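PDB 6YUB: adenylyltransferase and sulfurtransferase uba4 from Chaetomium thermophilum, which probably activates a ubiquitin-like sulfur-carrier protein by ATP-dependent adenylylation and then thiolates its C terminus, for tRNA wobble-uridine thiolation and molybdenum cofactor biosynthesis. Local coordinates for residues Glu13-Gln18 against Glu99-Pro104; Gln51-Ala56 against Glu221-Leu226. All coordinates share one frame; numbering follows the deposited sequence.

Contact 1: residues Glu13-Gln18 against Glu99-Pro104; sequences ERYSRQ and EINPLP
Arg14 and Tyr15, adjacent on helix 9-19, reach the turn that ends helix 89-100 with two hydrogen bonds. In one, Arg14 NH1 donates to Ile100 O at 2.9 Å; the acceptor lies in the guanidinium plane, and the donor meets a lone pair in the carbonyl plane. The arm starts out extended, CG anti to the backbone N (chi1 -177°), then bends at chi3 to bring the guanidinium alongside the helix end, where the last carbonyls probably attract its positive charge. In the other, Asn101 ND2 donates to Tyr15 OH at 3.0 Å and 165°, the hydroxyl lying in the amide plane and the amide nitrogen at the edge of the ring. The same nitrogen also bonds Ala54 O of helix 46-56, which fixes the rotation of the amide. Asn101 OD1 accepts from Leu103 N at 3.2 Å, an Asx turn whose donor stands above the carbonyl plane.

Face and apolar contacts fill in between. Guanidinium and amide planes are only 13° apart, and Asn101 OD1 lies over one guanidinium face, near the rim, 3.5 Å from Arg14 CZ. Pro102 CD covers the same face, 3.7 Å from Arg14 NH2, while Leu103 CD1 touches Arg14 CD at 4.0 Å. A leucine in place of Arg14 would probably leave Ile100 O without this donor and Glu10 without its salt-bridge mate at NE.

Arg14 NH2 also bonds a polar side chain of the second chain of the assembly, so this mostly buried joint borders the subunit interface. Helix 9-19 thus lies against the turn leading from helix 89-100 into strand 105-109, the outermost of the sheet in this chain, with Tyr15 also packed on helix 25-33.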
loop_
_atom_site.group_PDB
_atom_site.type_symbol
_atom_site.label_atom_id
_atom_site.label_comp_id
_atom_site.label_asym_id
_atom_site.label_seq_id
_atom_site.Cartn_x
_atom_site.Cartn_y
_atom_site.Cartn_z
ATOM N N GLU B 13 -10.097 -27.012 -10.529
ATOM C CA GLU B 13 -8.660 -26.846 -10.729
ATOM C C GLU B 13 -8.259 -25.379 -10.694
ATOM O O GLU B 13 -7.255 -25.017 -10.072
ATOM C CB GLU B 13 -8.241 -27.485 -12.058
ATOM C CG GLU B 13 -6.824 -27.148 -12.516
ATOM C CD GLU B 13 -6.435 -27.887 -13.792
ATOM O OE1 GLU B 13 -7.164 -28.829 -14.165
ATOM O OE2 GLU B 13 -5.404 -27.533 -14.415
ATOM N N ARG B 14 -9.028 -24.519 -11.360
ATOM C CA ARG B 14 -8.656 -23.113 -11.466
ATOM C C ARG B 14 -8.677 -22.412 -10.112
ATOM O O ARG B 14 -7.837 -21.537 -9.863
ATOM C CB ARG B 14 -9.593 -22.408 -12.460
ATOM C CG ARG B 14 -9.269 -20.951 -12.723
ATOM C CD ARG B 14 -10.159 -20.367 -13.825
ATOM N NE ARG B 14 -9.605 -20.577 -15.157
ATOM C CZ ARG B 14 -8.754 -19.745 -15.754
ATOM N NH1 ARG B 14 -8.355 -18.634 -15.143
ATOM N NH2 ARG B 14 -8.303 -20.020 -16.965
ATOM N N TYR B 15 -9.596 -22.792 -9.224
ATOM C CA TYR B 15 -9.786 -22.106 -7.951
ATOM C C TYR B 15 -9.339 -22.933 -6.748
ATOM O O TYR B 15 -9.643 -22.565 -5.608
ATOM C CB TYR B 15 -11.258 -21.722 -7.776
ATOM C CG TYR B 15 -11.827 -20.905 -8.917
ATOM C CD1 TYR B 15 -11.161 -19.785 -9.385
ATOM C CD2 TYR B 15 -13.013 -21.267 -9.530
ATOM C CE1 TYR B 15 -11.668 -19.037 -10.429
ATOM C CE2 TYR B 15 -13.534 -20.524 -10.582
ATOM C CZ TYR B 15 -12.851 -19.413 -11.023
ATOM O OH TYR B 15 -13.349 -18.669 -12.064
ATOM N N SER B 16 -8.625 -24.039 -6.972
ATOM C CA SER B 16 -8.285 -24.937 -5.873
ATOM C C SER B 16 -7.445 -24.242 -4.808
ATOM O O SER B 16 -7.628 -24.486 -3.609
ATOM C CB SER B 16 -7.541 -26.158 -6.416
ATOM O OG SER B 16 -6.421 -25.757 -7.193
ATOM N N ARG B 17 -6.514 -23.380 -5.221
ATOM C CA ARG B 17 -5.581 -22.795 -4.266
ATOM C C ARG B 17 -6.260 -21.798 -3.329
ATOM O O ARG B 17 -5.844 -21.661 -2.171
ATOM C CB ARG B 17 -4.427 -22.120 -5.007
ATOM C CG ARG B 17 -3.527 -23.068 -5.795
ATOM C CD ARG B 17 -2.773 -24.045 -4.892
ATOM N NE ARG B 17 -2.450 -23.485 -3.580
ATOM C CZ ARG B 17 -1.364 -22.764 -3.306
ATOM N NH1 ARG B 17 -0.474 -22.496 -4.253
ATOM N NH2 ARG B 17 -1.172 -22.308 -2.079
ATOM N N GLN B 18 -7.294 -21.093 -3.793
ATOM C CA GLN B 18 -7.945 -20.100 -2.945
ATOM C C GLN B 18 -9.110 -20.674 -2.146
ATOM O O GLN B 18 -9.438 -20.144 -1.080
ATOM C CB GLN B 18 -8.427 -18.909 -3.784
ATOM C CG GLN B 18 -9.590 -19.183 -4.719
ATOM C CD GLN B 18 -10.121 -17.908 -5.372
ATOM O OE1 GLN B 18 -9.449 -16.877 -5.381
ATOM N NE2 GLN B 18 -11.331 -17.978 -5.913
ATOM N N GLU B 99 -7.969 -12.889 -20.946
ATOM C CA GLU B 99 -6.717 -13.631 -20.877
ATOM C C GLU B 99 -6.529 -14.264 -19.506
ATOM O O GLU B 99 -6.143 -15.436 -19.401
ATOM C CB GLU B 99 -5.539 -12.711 -21.199
ATOM C CG GLU B 99 -5.447 -12.294 -22.660
ATOM C CD GLU B 99 -4.211 -11.457 -22.942
ATOM O OE1 GLU B 99 -3.812 -10.667 -22.064
ATOM O OE2 GLU B 99 -3.630 -11.598 -24.040
ATOM N N ILE B 100 -6.799 -13.500 -18.438
ATOM C CA ILE B 100 -6.606 -14.003 -17.085
ATOM C C ILE B 100 -7.563 -15.154 -16.805
ATOM O O ILE B 100 -7.180 -16.186 -16.235
ATOM C CB ILE B 100 -6.794 -12.866 -16.063
ATOM C CG1 ILE B 100 -5.698 -11.814 -16.228
ATOM C CG2 ILE B 100 -6.818 -13.426 -14.637
ATOM C CD1 ILE B 100 -5.923 -10.573 -15.386
ATOM N N ASN B 101 -8.826 -14.986 -17.186
ATOM C CA ASN B 101 -9.874 -15.938 -16.850
ATOM C C ASN B 101 -11.051 -15.751 -17.799
ATOM O O ASN B 101 -11.772 -14.747 -17.703
ATOM C CB ASN B 101 -10.320 -15.743 -15.400
ATOM C CG ASN B 101 -11.199 -16.865 -14.906
ATOM O OD1 ASN B 101 -11.615 -17.734 -15.681
ATOM N ND2 ASN B 101 -11.497 -16.855 -13.610
ATOM N N PRO B 102 -11.271 -16.675 -18.737
ATOM C CA PRO B 102 -12.393 -16.537 -19.677
ATOM C C PRO B 102 -13.726 -17.073 -19.176
ATOM O O PRO B 102 -14.699 -17.045 -19.934
ATOM C CB PRO B 102 -11.909 -17.354 -20.890
ATOM C CG PRO B 102 -11.088 -18.454 -20.276
ATOM C CD PRO B 102 -10.416 -17.839 -19.059
ATOM N N LEU B 103 -13.803 -17.556 -17.942
ATOM C CA LEU B 103 -15.038 -18.153 -17.450
ATOM C C LEU B 103 -16.063 -17.107 -17.012
ATOM O O LEU B 103 -17.269 -17.323 -17.196
ATOM C CB LEU B 103 -14.733 -19.111 -16.292
ATOM C CG LEU B 103 -13.784 -20.260 -16.622
ATOM C CD1 LEU B 103 -13.721 -21.259 -15.481
ATOM C CD2 LEU B 103 -14.192 -20.962 -17.913
ATOM N N PRO B 104 -15.654 -15.978 -16.438
ATOM C CA PRO B 104 -16.643 -14.969 -16.038
ATOM C C PRO B 104 -17.259 -14.272 -17.242
ATOM O O PRO B 104 -16.693 -14.230 -18.335
ATOM C CB PRO B 104 -15.835 -13.977 -15.187
ATOM C CG PRO B 104 -14.559 -14.671 -14.858
ATOM C CD PRO B 104 -14.295 -15.609 -15.999
#

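Contact 2: residues Gln51-Ala56 against Glu221-Leu226; sequences QYLAGA and EAIKIL
Ala56 O, on helix 46-56, is gripped by two side-chain amides, Gln18 NE2 of helix 9-19 and Gln29 NE2 of helix 25-33, while the CB of the same residue turns toward Ile223. The helix belongs to the Rossmann-type fold of the ThiF family, which forms the N-terminal, adenylyltransferase part of a longer enzyme that also has a rhodanese domain. It follows the first parallel strand, 36-40, and the intervening turn carries a glycine pattern of the GxGxxG kind, with Gly44 predicted to bind ATP. Here residues 51-56 pack beside helix 208-228. The axes of the two short segments approach to 10.8 Å and run in broadly the same direction, 40° apart.

Apolar side chains make the contact between them. Leu53 CD2 comes in against Ile223 CG1 at 3.7 Å and Ala222 CB at 4.1 Å, the leucine and isoleucine side chains sliding past each other in opposite directions. Ile223 has CG1 anti to its carbonyl carbon (chi1 -69°), and with the chain extended beyond it CD1 reaches across to Ala56 CB at 3.9 Å. The small alanines, one on each helix, receive the longer branches of the opposite helix.

Both helices pack on the sheet: Leu53 and Ala222 rest on Leu129 of strand 127-130, and Leu53 also reaches Val37 and Ile39 of strand 36-40. The helices therefore meet over these two neighbouring strands. Helix 208-228 also borders the second chain of the assembly, where an aromatic side chain packs on Ile223. Its Lys224 NZ bonds the backbone of that chain and forms a salt bridge one turn back, 2.7 Å from Glu221 OE2, meeting the syn lone pair of this oxygen.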
loop_
_atom_site.group_PDB
_atom_site.type_symbol
_atom_site.label_atom_id
_atom_site.label_comp_id
_atom_site.label_asym_id
_atom_site.label_seq_id
_atom_site.Cartn_x
_atom_site.Cartn_y
_atom_site.Cartn_z
ATOM N N GLN B 51 -8.576 -6.974 -12.522
ATOM C CA GLN B 51 -7.684 -8.116 -12.707
ATOM C C GLN B 51 -7.885 -9.161 -11.616
ATOM O O GLN B 51 -7.963 -10.360 -11.897
ATOM C CB GLN B 51 -6.227 -7.646 -12.733
ATOM C CG GLN B 51 -5.796 -7.019 -14.056
ATOM C CD GLN B 51 -4.343 -6.578 -14.041
ATOM O OE1 GLN B 51 -3.485 -7.200 -14.671
ATOM N NE2 GLN B 51 -4.058 -5.505 -13.314
ATOM N N TYR B 52 -7.975 -8.723 -10.357
ATOM C CA TYR B 52 -8.010 -9.669 -9.247
ATOM C C TYR B 52 -9.406 -10.216 -8.994
ATOM O O TYR B 52 -9.539 -11.335 -8.480
ATOM C CB TYR B 52 -7.436 -9.003 -7.997
ATOM C CG TYR B 52 -5.932 -8.877 -8.065
ATOM C CD1 TYR B 52 -5.110 -9.928 -7.660
ATOM C CD2 TYR B 52 -5.332 -7.732 -8.564
ATOM C CE1 TYR B 52 -3.735 -9.827 -7.733
ATOM C CE2 TYR B 52 -3.960 -7.622 -8.643
ATOM C CZ TYR B 52 -3.165 -8.673 -8.228
ATOM O OH TYR B 52 -1.799 -8.560 -8.307
ATOM N N LEU B 53 -10.455 -9.469 -9.349
ATOM C CA LEU B 53 -11.797 -10.043 -9.332
ATOM C C LEU B 53 -11.980 -11.049 -10.471
ATOM O O LEU B 53 -12.683 -12.055 -10.310
ATOM C CB LEU B 53 -12.846 -8.935 -9.423
ATOM C CG LEU B 53 -12.917 -7.975 -8.231
ATOM C CD1 LEU B 53 -13.866 -6.817 -8.514
ATOM C CD2 LEU B 53 -13.347 -8.710 -6.970
ATOM N N ALA B 54 -11.357 -10.802 -11.622
ATOM C CA ALA B 54 -11.421 -11.768 -12.717
ATOM C C ALA B 54 -10.711 -13.063 -12.342
ATOM O O ALA B 54 -11.287 -14.154 -12.447
ATOM C CB ALA B 54 -10.811 -11.167 -13.984
ATOM N N GLY B 55 -9.460 -12.964 -11.890
ATOM C CA GLY B 55 -8.730 -14.159 -11.494
ATOM C C GLY B 55 -9.441 -14.964 -10.426
ATOM O O GLY B 55 -9.411 -16.195 -10.447
ATOM N N ALA B 56 -10.109 -14.276 -9.486
ATOM C CA ALA B 56 -10.773 -14.942 -8.370
ATOM C C ALA B 56 -12.069 -15.630 -8.776
ATOM O O ALA B 56 -12.575 -16.471 -8.024
ATOM C CB ALA B 56 -11.068 -13.927 -7.254
ATOM N N GLU B 221 -11.735 -6.067 -0.838
ATOM C CA GLU B 221 -12.928 -5.772 -0.055
ATOM C C GLU B 221 -14.171 -6.366 -0.702
ATOM O O GLU B 221 -15.011 -6.961 -0.012
ATOM C CB GLU B 221 -13.080 -4.265 0.126
ATOM C CG GLU B 221 -12.019 -3.655 1.016
ATOM C CD GLU B 221 -11.915 -4.371 2.354
ATOM O OE1 GLU B 221 -12.903 -4.367 3.118
ATOM O OE2 GLU B 221 -10.838 -4.951 2.631
ATOM N N ALA B 222 -14.307 -6.218 -2.026
ATOM C CA ALA B 222 -15.445 -6.804 -2.723
ATOM C C ALA B 222 -15.507 -8.308 -2.496
ATOM O O ALA B 222 -16.591 -8.872 -2.304
ATOM C CB ALA B 222 -15.367 -6.492 -4.216
ATOM N N ILE B 223 -14.350 -8.975 -2.521
ATOM C CA ILE B 223 -14.307 -10.411 -2.268
ATOM C C ILE B 223 -14.739 -10.713 -0.840
ATOM O O ILE B 223 -15.512 -11.647 -0.597
ATOM C CB ILE B 223 -12.900 -10.961 -2.574
ATOM C CG1 ILE B 223 -12.641 -10.913 -4.085
ATOM C CG2 ILE B 223 -12.747 -12.378 -2.047
ATOM C CD1 ILE B 223 -11.206 -11.214 -4.491
ATOM N N LYS B 224 -14.251 -9.929 0.128
ATOM C CA LYS B 224 -14.690 -10.094 1.514
ATOM C C LYS B 224 -16.210 -10.034 1.623
ATOM O O LYS B 224 -16.842 -10.897 2.246
ATOM C CB LYS B 224 -14.082 -9.011 2.403
ATOM C CG LYS B 224 -12.621 -9.189 2.761
ATOM C CD LYS B 224 -12.210 -8.084 3.730
ATOM C CE LYS B 224 -10.708 -7.913 3.798
ATOM N NZ LYS B 224 -10.354 -6.694 4.583
ATOM N N ILE B 225 -16.812 -9.001 1.023
ATOM C CA ILE B 225 -18.250 -8.793 1.150
ATOM C C ILE B 225 -19.014 -9.998 0.620
ATOM O O ILE B 225 -19.920 -10.521 1.281
ATOM C CB ILE B 225 -18.669 -7.501 0.423
ATOM C CG1 ILE B 225 -18.061 -6.285 1.126
ATOM C CG2 ILE B 225 -20.187 -7.402 0.357
ATOM C CD1 ILE B 225 -18.134 -5.004 0.316
ATOM N N LEU B 226 -18.656 -10.460 -0.582
ATOM C CA LEU B 226 -19.404 -11.536 -1.221
ATOM C C LEU B 226 -19.194 -12.866 -0.507
ATOM O O LEU B 226 -20.142 -13.642 -0.343
ATOM C CB LEU B 226 -18.996 -11.644 -2.689
ATOM C CG LEU B 226 -19.368 -10.446 -3.566
ATOM C CD1 LEU B 226 -18.656 -10.514 -4.914
ATOM C CD2 LEU B 226 -20.878 -10.370 -3.755
#

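How the contacts relate
From the N terminus the chain passes helix 9-19, the first strand, 36-40, and helix 46-56 before the turn after helix 89-100 closes contact 1, a loop of 80 residues. Contact 2 opens inside that loop and closes far later, on helix 208-228, after strands 127-130, 152-158 and 161-167, so the two loops cross rather than nest. Their centres lie 12 Å apart, and helix 46-56 joins them: Tyr15 CE1 packs 3.6 Å from Gly55 O. Together they link the N-terminal helix and the flank of the sheet near strand 105-109 to the helices packed on its middle strands.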